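Local atomic coordinates of NalP translocator (Neisseria meningitidis, PDB entry 1UYN), a protein that forms the outer-membrane beta-barrel of an autotransporter, a hydrophilic pore for translocating the secreted protease passenger domain to the bacterial surface. Residues 122-127 with 158-163; 180-185 with 207-212; 231-236 with 264-269. All coordinates share one frame; numbering follows the deposited sequence.

Contact 1: 122-127 with 158-163; sequences YLKGLF and GALGGV
Tyr122 with Gly162, Lys124 with Leu160 and Leu126 with Gly158 are the three hydrogen-bonded pairs of an antiparallel ladder, each joined by two backbone bonds. The central pair has the straightest of the six, from Lys124 N to Leu160 O at 2.8 Å, with 172° at the hydrogen. In the non-hydrogen-bonded pairs between them, CA-H...O contacts close the gaps: Leu123 CA lies 3.3 Å from Leu160 O, and Gly125 CA lies 3.4 Å from Gly158 O.

The aromatic contact is of another kind. With chi1 at 55°, CG of Tyr122 sits between its backbone N and carbonyl carbon, and the ring swings across to the neighbouring strand. There it lies flat over Gly162, whose CA is 3.9 Å from the ring centroid and 22° off its normal, a CH-pi contact. This is the pairing known in beta sheets as aromatic rescue of glycine: with no side chain, Gly162 lets the ring rest directly on its backbone. The phenol oxygen reaches on to a hydrogen bond with Glu176.

Apolar packing occupies the same face, which looks into the barrel. CD1 of Leu126 meets CD1 of Leu160 at 4.2 Å, the branched ends passing at a slant. Lys124 lends only its root, its CB being 4.2 Å from CB of Leu160; its extended chain carries NZ away to salt bridges with Asp37 and Glu176.

Leu123 and Ala159 lie on the outer face, where apolar side chains suit lipid. Inside, the two leucines and Lys124 tie the wall to helix 12-34 and Asp37, while Tyr122 and the Lys124-Glu176 bridge link strands within the wall. The ladder satisfies about half the peptide groups of the two segments, the flanking strands taking up others.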
loop_
_atom_site.group_PDB
_atom_site.type_symbol
_atom_site.label_atom_id
_atom_site.label_comp_id
_atom_site.label_asym_id
_atom_site.label_seq_id
_atom_site.Cartn_x
_atom_site.Cartn_y
_atom_site.Cartn_z
ATOM N N TYR A 122 -4.893 12.447 -17.680
ATOM C CA TYR A 122 -5.559 11.150 -17.655
ATOM C C TYR A 122 -6.422 10.974 -16.450
ATOM O O TYR A 122 -6.327 11.741 -15.531
ATOM C CB TYR A 122 -4.517 10.020 -17.654
ATOM C CG TYR A 122 -3.550 10.151 -16.537
ATOM C CD1 TYR A 122 -3.856 9.688 -15.265
ATOM C CD2 TYR A 122 -2.364 10.830 -16.723
ATOM C CE1 TYR A 122 -2.980 9.848 -14.241
ATOM C CE2 TYR A 122 -1.490 11.009 -15.688
ATOM C CZ TYR A 122 -1.793 10.504 -14.468
ATOM O OH TYR A 122 -0.911 10.697 -13.476
ATOM N N LEU A 123 -7.245 9.939 -16.442
ATOM C CA LEU A 123 -7.919 9.561 -15.209
ATOM C C LEU A 123 -7.575 8.140 -14.927
ATOM O O LEU A 123 -7.418 7.399 -15.853
ATOM C CB LEU A 123 -9.449 9.789 -15.314
ATOM C CG LEU A 123 -10.527 8.679 -15.261
ATOM C CD1 LEU A 123 -10.910 8.125 -13.846
ATOM C CD2 LEU A 123 -11.780 9.241 -15.919
ATOM N N LYS A 124 -7.433 7.788 -13.649
ATOM C CA LYS A 124 -7.233 6.406 -13.191
ATOM C C LYS A 124 -8.360 5.926 -12.261
ATOM O O LYS A 124 -8.750 6.640 -11.367
ATOM C CB LYS A 124 -5.940 6.291 -12.381
ATOM C CG LYS A 124 -4.629 6.459 -13.135
ATOM C CD LYS A 124 -3.399 6.074 -12.220
ATOM C CE LYS A 124 -2.036 6.255 -12.959
ATOM N NZ LYS A 124 -0.950 6.576 -12.029
ATOM N N GLY A 125 -8.858 4.718 -12.478
ATOM C CA GLY A 125 -9.678 3.979 -11.529
ATOM C C GLY A 125 -8.855 2.850 -10.951
ATOM O O GLY A 125 -8.125 2.210 -11.653
ATOM N N LEU A 126 -8.931 2.644 -9.650
ATOM C CA LEU A 126 -8.209 1.584 -8.938
ATOM C C LEU A 126 -9.207 0.805 -8.076
ATOM O O LEU A 126 -10.146 1.369 -7.549
ATOM C CB LEU A 126 -7.117 2.173 -8.031
ATOM C CG LEU A 126 -6.187 3.207 -8.691
ATOM C CD1 LEU A 126 -5.358 3.946 -7.694
ATOM C CD2 LEU A 126 -5.282 2.557 -9.721
ATOM N N PHE A 127 -8.999 -0.497 -7.972
ATOM C CA PHE A 127 -9.804 -1.357 -7.111
ATOM C C PHE A 127 -8.921 -2.470 -6.533
ATOM O O PHE A 127 -7.996 -2.960 -7.170
ATOM C CB PHE A 127 -10.955 -1.964 -7.905
ATOM C CG PHE A 127 -11.715 -3.019 -7.156
ATOM C CD1 PHE A 127 -12.697 -2.657 -6.227
ATOM C CD2 PHE A 127 -11.445 -4.376 -7.348
ATOM C CE1 PHE A 127 -13.417 -3.624 -5.504
ATOM C CE2 PHE A 127 -12.185 -5.354 -6.636
ATOM C CZ PHE A 127 -13.160 -4.962 -5.713
ATOM N N GLY A 158 -10.349 3.732 -5.855
ATOM C CA GLY A 158 -9.524 4.889 -6.086
ATOM C C GLY A 158 -9.925 5.602 -7.361
ATOM O O GLY A 158 -10.273 4.971 -8.376
ATOM N N ALA A 159 -9.857 6.923 -7.306
ATOM C CA ALA A 159 -10.077 7.724 -8.456
ATOM C C ALA A 159 -9.000 8.778 -8.422
ATOM O O ALA A 159 -8.861 9.461 -7.460
ATOM C CB ALA A 159 -11.460 8.335 -8.418
ATOM N N LEU A 160 -8.200 8.861 -9.463
ATOM C CA LEU A 160 -7.187 9.874 -9.552
ATOM C C LEU A 160 -7.274 10.564 -10.913
ATOM O O LEU A 160 -7.591 9.935 -11.908
ATOM C CB LEU A 160 -5.807 9.254 -9.382
ATOM C CG LEU A 160 -5.455 8.541 -8.081
ATOM C CD1 LEU A 160 -4.075 7.900 -8.192
ATOM C CD2 LEU A 160 -5.489 9.486 -6.874
ATOM N N GLY A 161 -7.013 11.852 -10.943
ATOM C CA GLY A 161 -6.777 12.552 -12.184
ATOM C C GLY A 161 -5.338 13.025 -12.204
ATOM O O GLY A 161 -4.807 13.401 -11.157
ATOM N N GLY A 162 -4.696 12.971 -13.373
ATOM C CA GLY A 162 -3.390 13.587 -13.556
ATOM C C GLY A 162 -3.200 14.439 -14.794
ATOM O O GLY A 162 -3.706 14.110 -15.817
ATOM N N VAL A 163 -2.491 15.552 -14.656
ATOM C CA VAL A 163 -1.996 16.368 -15.785
ATOM C C VAL A 163 -0.495 16.137 -15.969
ATOM O O VAL A 163 0.186 15.693 -15.050
ATOM C CB VAL A 163 -2.123 17.845 -15.534
ATOM C CG1 VAL A 163 -3.549 18.246 -15.033
ATOM C CG2 VAL A 163 -1.050 18.285 -14.546
#

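Contact 2: 180-185 with 207-212; sequences RYDLLK and TLVGLA
Arg180 and Val209 lie side by side on the inner face of the barrel wall, pointing the same way. The arginine's NH1 comes within 3.6 Å of the valine's CG2, and CB of Val209 stands over one face of the guanidinium group. Lower down the same side chain, CB of Arg180 touches CD1 of Leu211 at 3.9 Å. A long arginine suits this place because its methylenes can pack on aliphatic neighbours while its charged end reaches into the polar interior. On the outer face Tyr181 and Leu208 form a smaller apolar pair, with CD1 of the ring 4.2 Å from CD1 of the leucine.

Between these two layers of side chains runs the antiparallel backbone. Arg180 pairs with Val209 and Asp182 with Thr207, both hydrogen-bonded pairs, and Asp182 N to Thr207 O (2.9 Å) is the straightest of their four bonds at 168°. A water donates to both strands, to Thr207 OG1 at 2.8 Å and more distantly to Asp182 O at 3.3 Å; the threonine oxygen is also hydrogen-bonded to Gly238 O.

The next layer fixes the guanidinium. The side chain of Arg180 is bent at chi2 and chi3, which brings NH1 back to Asp182, two residues along the same strand. Asp182 OD2 accepts from Arg180 NH1 at 2.9 Å on its syn lone pair and lies nearly in the guanidinium plane, completing a salt bridge. Each partner has a second ion pair, Arg180 NH2 with Glu233 and Asp182 OD2 with Arg239, so the charges form a chain that probably stabilises both ionised states.

The contact belongs to the hairpin of strands 172-192 and 199-219. Strand 145-163 bonds to it through Leu157 and Tyr181, Leu236 bonds to Leu208 on its other flank, and helix 12-34 meets Arg180 from within the pore through Leu29 and Lys30.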
loop_
_atom_site.group_PDB
_atom_site.type_symbol
_atom_site.label_atom_id
_atom_site.label_comp_id
_atom_site.label_asym_id
_atom_site.label_seq_id
_atom_site.Cartn_x
_atom_site.Cartn_y
_atom_site.Cartn_z
ATOM N N ARG A 180 -9.049 7.775 -2.243
ATOM C CA ARG A 180 -9.067 6.323 -2.109
ATOM C C ARG A 180 -10.019 6.032 -0.963
ATOM O O ARG A 180 -9.914 6.635 0.060
ATOM C CB ARG A 180 -7.683 5.804 -1.778
ATOM C CG ARG A 180 -7.577 4.267 -1.789
ATOM C CD ARG A 180 -6.839 3.699 -0.571
ATOM N NE ARG A 180 -5.513 4.253 -0.457
ATOM C CZ ARG A 180 -4.869 4.480 0.677
ATOM N NH1 ARG A 180 -5.415 4.242 1.858
ATOM N NH2 ARG A 180 -3.642 4.993 0.614
ATOM N N TYR A 181 -10.960 5.132 -1.151
ATOM C CA TYR A 181 -11.853 4.718 -0.094
ATOM C C TYR A 181 -11.456 3.326 0.362
ATOM O O TYR A 181 -11.424 2.431 -0.456
ATOM C CB TYR A 181 -13.279 4.667 -0.624
ATOM C CG TYR A 181 -14.327 4.452 0.450
ATOM C CD1 TYR A 181 -14.546 5.415 1.405
ATOM C CD2 TYR A 181 -15.107 3.293 0.487
ATOM C CE1 TYR A 181 -15.497 5.245 2.406
ATOM C CE2 TYR A 181 -16.079 3.106 1.464
ATOM C CZ TYR A 181 -16.262 4.104 2.432
ATOM O OH TYR A 181 -17.213 4.001 3.436
ATOM N N ASP A 182 -11.147 3.153 1.652
ATOM C CA ASP A 182 -10.802 1.855 2.220
ATOM C C ASP A 182 -11.957 1.363 2.999
ATOM O O ASP A 182 -12.356 2.008 3.960
ATOM C CB ASP A 182 -9.656 1.966 3.217
ATOM C CG ASP A 182 -8.387 2.410 2.598
ATOM O OD1 ASP A 182 -8.240 2.305 1.356
ATOM O OD2 ASP A 182 -7.484 2.896 3.306
ATOM N N LEU A 183 -12.467 0.206 2.624
ATOM C CA LEU A 183 -13.537 -0.459 3.360
ATOM C C LEU A 183 -12.949 -1.696 4.015
ATOM O O LEU A 183 -12.513 -2.608 3.342
ATOM C CB LEU A 183 -14.631 -0.868 2.395
ATOM C CG LEU A 183 -15.920 -1.431 2.966
ATOM C CD1 LEU A 183 -16.576 -0.489 4.006
ATOM C CD2 LEU A 183 -16.850 -1.669 1.836
ATOM N N LEU A 184 -12.948 -1.740 5.339
ATOM C CA LEU A 184 -12.365 -2.866 6.061
ATOM C C LEU A 184 -13.518 -3.550 6.754
ATOM O O LEU A 184 -14.221 -2.908 7.495
ATOM C CB LEU A 184 -11.357 -2.384 7.097
ATOM C CG LEU A 184 -10.701 -3.558 7.849
ATOM C CD1 LEU A 184 -9.217 -3.593 7.607
ATOM C CD2 LEU A 184 -10.970 -3.452 9.323
ATOM N N LYS A 185 -13.740 -4.824 6.474
ATOM C CA LYS A 185 -14.644 -5.625 7.288
ATOM C C LYS A 185 -13.742 -6.630 8.035
ATOM O O LYS A 185 -12.989 -7.383 7.406
ATOM C CB LYS A 185 -15.706 -6.322 6.423
ATOM C CG LYS A 185 -16.430 -5.444 5.314
ATOM C CD LYS A 185 -17.970 -5.316 5.541
ATOM C CE LYS A 185 -18.906 -5.455 4.271
ATOM N NZ LYS A 185 -18.245 -6.099 3.084
ATOM N N THR A 207 -12.968 4.457 5.209
ATOM C CA THR A 207 -12.196 5.679 5.275
ATOM C C THR A 207 -11.825 6.274 3.887
ATOM O O THR A 207 -11.159 5.654 3.057
ATOM C CB THR A 207 -10.927 5.410 6.071
ATOM O OG1 THR A 207 -11.246 4.883 7.358
ATOM C CG2 THR A 207 -10.221 6.703 6.429
ATOM N N LEU A 208 -12.278 7.497 3.649
ATOM C CA LEU A 208 -11.822 8.287 2.532
ATOM C C LEU A 208 -10.497 8.923 2.824
ATOM O O LEU A 208 -10.295 9.459 3.906
ATOM C CB LEU A 208 -12.812 9.401 2.250
ATOM C CG LEU A 208 -12.783 10.015 0.857
ATOM C CD1 LEU A 208 -13.060 9.011 -0.221
ATOM C CD2 LEU A 208 -13.875 11.065 0.883
ATOM N N VAL A 209 -9.629 8.884 1.817
ATOM C CA VAL A 209 -8.253 9.386 1.862
ATOM C C VAL A 209 -8.057 10.336 0.693
ATOM O O VAL A 209 -8.340 9.991 -0.473
ATOM C CB VAL A 209 -7.192 8.227 1.698
ATOM C CG1 VAL A 209 -5.794 8.773 1.920
ATOM C CG2 VAL A 209 -7.447 7.081 2.671
ATOM N N GLY A 210 -7.560 11.519 0.979
ATOM C CA GLY A 210 -7.206 12.459 -0.070
ATOM C C GLY A 210 -5.726 12.360 -0.303
ATOM O O GLY A 210 -4.941 12.212 0.619
ATOM N N LEU A 211 -5.363 12.476 -1.568
ATOM C CA LEU A 211 -4.031 12.153 -2.108
ATOM C C LEU A 211 -3.724 13.205 -3.134
ATOM O O LEU A 211 -4.630 13.728 -3.790
ATOM C CB LEU A 211 -4.027 10.799 -2.815
ATOM C CG LEU A 211 -4.466 9.636 -1.938
ATOM C CD1 LEU A 211 -5.067 8.518 -2.801
ATOM C CD2 LEU A 211 -3.305 9.090 -1.093
ATOM N N ALA A 212 -2.450 13.504 -3.278
ATOM C CA ALA A 212 -2.005 14.629 -4.098
ATOM C C ALA A 212 -0.515 14.486 -4.164
ATOM O O ALA A 212 0.087 14.026 -3.215
ATOM C CB ALA A 212 -2.399 15.980 -3.480
HETATM O O HOH W 1 -11.039 2.146 6.982
#

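Contact 3: 231-236 with 264-269; sequences GVERDL and HTRLVA. With SO4 (sulfate ion), chain C.
Neighbouring transmembrane strands of the barrel meet near one end where Gly231 pairs with Val268 and Glu233 with Arg266. In these hydrogen-bonded antiparallel pairs, Arg266 N reaches Glu233 O at 2.7 Å, while the return bond from Glu233 N is weak. Val232 and Leu267 lie side by side on the outer face, CG2 to CD2 at 4.0 Å, apolar groups suited to a membrane surface.

On the inner face the side chains of Glu233 and Arg266 touch through carbon, Glu233 CB being 4.0 Å from Arg266 CG. This face looks into the pore of a closed twelve-stranded barrel, and the charged ends reach the helix inside it: Glu233 forms a salt bridge with Lys30 and Arg266 one with Asp23, both partners on helix 12-34. Glu233 also pairs with Arg180 across the wall.

Beyond the last regular pair, the extended Arg234 chain crosses Thr265 at about a right angle, with Thr265 OG1 at the edge of the guanidinium, 3.0 Å from Arg234 NE. A sulfate ion, probably from the crystallisation liquor, accepts from Thr265 N through O3 at 3.0 Å; its O2 lies at the edge of the His264 ring.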
loop_
_atom_site.group_PDB
_atom_site.type_symbol
_atom_site.label_atom_id
_atom_site.label_comp_id
_atom_site.label_asym_id
_atom_site.label_seq_id
_atom_site.Cartn_x
_atom_site.Cartn_y
_atom_site.Cartn_z
ATOM N N GLY A 231 4.612 14.038 -2.125
ATOM C CA GLY A 231 3.181 13.814 -2.036
ATOM C C GLY A 231 2.597 14.123 -0.687
ATOM O O GLY A 231 3.290 14.260 0.307
ATOM N N VAL A 232 1.283 14.174 -0.668
ATOM C CA VAL A 232 0.508 14.515 0.500
ATOM C C VAL A 232 -0.616 13.477 0.592
ATOM O O VAL A 232 -1.099 12.954 -0.411
ATOM C CB VAL A 232 0.015 15.940 0.303
ATOM C CG1 VAL A 232 -1.275 16.193 0.972
ATOM C CG2 VAL A 232 1.083 16.922 0.771
ATOM N N GLU A 233 -1.002 13.140 1.806
ATOM C CA GLU A 233 -1.944 12.053 2.045
ATOM C C GLU A 233 -2.530 12.237 3.446
ATOM O O GLU A 233 -1.840 12.594 4.383
ATOM C CB GLU A 233 -1.216 10.734 1.876
ATOM C CG GLU A 233 -1.917 9.494 2.416
ATOM C CD GLU A 233 -1.564 8.207 1.623
ATOM O OE1 GLU A 233 -0.724 8.284 0.618
ATOM O OE2 GLU A 233 -2.170 7.149 1.966
ATOM N N ARG A 234 -3.823 12.051 3.580
ATOM C CA ARG A 234 -4.493 12.371 4.821
ATOM C C ARG A 234 -5.842 11.697 4.879
ATOM O O ARG A 234 -6.605 11.781 3.941
ATOM C CB ARG A 234 -4.708 13.875 4.923
ATOM C CG ARG A 234 -5.197 14.362 6.270
ATOM C CD ARG A 234 -5.451 15.811 6.249
ATOM N NE ARG A 234 -5.388 16.464 7.552
ATOM C CZ ARG A 234 -6.374 16.449 8.397
ATOM N NH1 ARG A 234 -7.509 15.785 8.133
ATOM N NH2 ARG A 234 -6.241 17.090 9.525
ATOM N N ASP A 235 -6.177 11.082 5.995
ATOM C CA ASP A 235 -7.511 10.534 6.097
ATOM C C ASP A 235 -8.474 11.710 6.184
ATOM O O ASP A 235 -8.189 12.730 6.795
ATOM C CB ASP A 235 -7.637 9.570 7.273
ATOM C CG ASP A 235 -6.801 8.311 7.095
ATOM O OD1 ASP A 235 -6.293 8.026 6.001
ATOM O OD2 ASP A 235 -6.575 7.522 8.018
ATOM N N LEU A 236 -9.575 11.603 5.472
ATOM C CA LEU A 236 -10.550 12.674 5.430
ATOM C C LEU A 236 -11.634 12.446 6.460
ATOM O O LEU A 236 -12.377 13.383 6.775
ATOM C CB LEU A 236 -11.115 12.845 3.997
ATOM C CG LEU A 236 -10.010 13.087 2.966
ATOM C CD1 LEU A 236 -10.566 13.360 1.574
ATOM C CD2 LEU A 236 -9.115 14.236 3.447
ATOM N N HIS A 264 -3.926 12.744 10.538
ATOM C CA HIS A 264 -2.880 13.733 10.253
ATOM C C HIS A 264 -2.502 13.626 8.829
ATOM O O HIS A 264 -2.667 12.570 8.229
ATOM C CB HIS A 264 -1.642 13.545 11.146
ATOM C CG HIS A 264 -1.903 13.822 12.596
ATOM N ND1 HIS A 264 -2.686 12.997 13.385
ATOM C CD2 HIS A 264 -1.495 14.839 13.399
ATOM C CE1 HIS A 264 -2.751 13.503 14.607
ATOM N NE2 HIS A 264 -2.026 14.612 14.647
ATOM N N THR A 265 -2.037 14.748 8.284
ATOM C CA THR A 265 -1.475 14.827 6.933
ATOM C C THR A 265 -0.091 14.193 6.946
ATOM O O THR A 265 0.727 14.601 7.742
ATOM C CB THR A 265 -1.338 16.307 6.538
ATOM O OG1 THR A 265 -2.632 16.858 6.337
ATOM C CG2 THR A 265 -0.703 16.508 5.180
ATOM N N ARG A 266 0.181 13.205 6.093
ATOM C CA ARG A 266 1.602 12.877 5.808
ATOM C C ARG A 266 2.199 13.382 4.525
ATOM O O ARG A 266 1.541 13.439 3.543
ATOM C CB ARG A 266 1.924 11.402 5.875
ATOM C CG ARG A 266 1.124 10.523 5.066
ATOM C CD ARG A 266 1.048 9.239 5.705
ATOM N NE ARG A 266 0.501 9.358 7.074
ATOM C CZ ARG A 266 0.020 8.318 7.737
ATOM N NH1 ARG A 266 -0.004 7.095 7.154
ATOM N NH2 ARG A 266 -0.438 8.491 8.970
ATOM N N LEU A 267 3.460 13.770 4.605
ATOM C CA LEU A 267 4.292 14.127 3.482
ATOM C C LEU A 267 5.052 12.870 3.117
ATOM O O LEU A 267 5.556 12.193 3.983
ATOM C CB LEU A 267 5.308 15.202 3.890
ATOM C CG LEU A 267 4.749 16.438 4.626
ATOM C CD1 LEU A 267 5.788 17.584 4.780
ATOM C CD2 LEU A 267 3.472 16.977 3.935
ATOM N N VAL A 268 5.107 12.560 1.837
ATOM C CA VAL A 268 5.920 11.476 1.349
ATOM C C VAL A 268 6.874 11.994 0.305
ATOM O O VAL A 268 6.422 12.589 -0.657
ATOM C CB VAL A 268 5.065 10.418 0.636
ATOM C CG1 VAL A 268 5.963 9.287 0.119
ATOM C CG2 VAL A 268 3.968 9.910 1.557
ATOM N N ALA A 269 8.167 11.753 0.471
ATOM C CA ALA A 269 9.157 12.026 -0.587
ATOM C C ALA A 269 9.718 10.688 -1.074
ATOM O O ALA A 269 9.674 9.701 -0.346
ATOM C CB ALA A 269 10.265 12.928 -0.072
HETATM S S SO4 C . -1.607 17.832 11.336
HETATM O O1 SO4 C . -3.016 17.724 11.799
HETATM O O2 SO4 C . -0.737 17.764 12.526
HETATM O O3 SO4 C . -1.283 16.820 10.329
HETATM O O4 SO4 C . -1.338 19.099 10.642
HETATM O O HOH W 2 -4.220 10.555 7.507
#

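In the fold
The three contacts follow one another along the chain, each closing before the next opens, and occupy six consecutive strands of a single twelve-stranded antiparallel barrel. Contacts 1 and 2 have centres about 14 Å apart; their strands 145-163 and 172-192 are neighbours in the sheet, and on the inner face Leu160 reaches across to Leu211 on strand 199-219. Contacts 2 and 3 are about 12 Å apart, centre to centre, and touch along strands 199-219 and 224-235, with a probable backbone hydrogen bond from Val232 to Ala212. Contacts 1 and 3 do not touch; their nearest atoms are about 9 Å apart. Together they trace half the barrel wall, which surrounds helix 12-34 in the pore of the translocator domain.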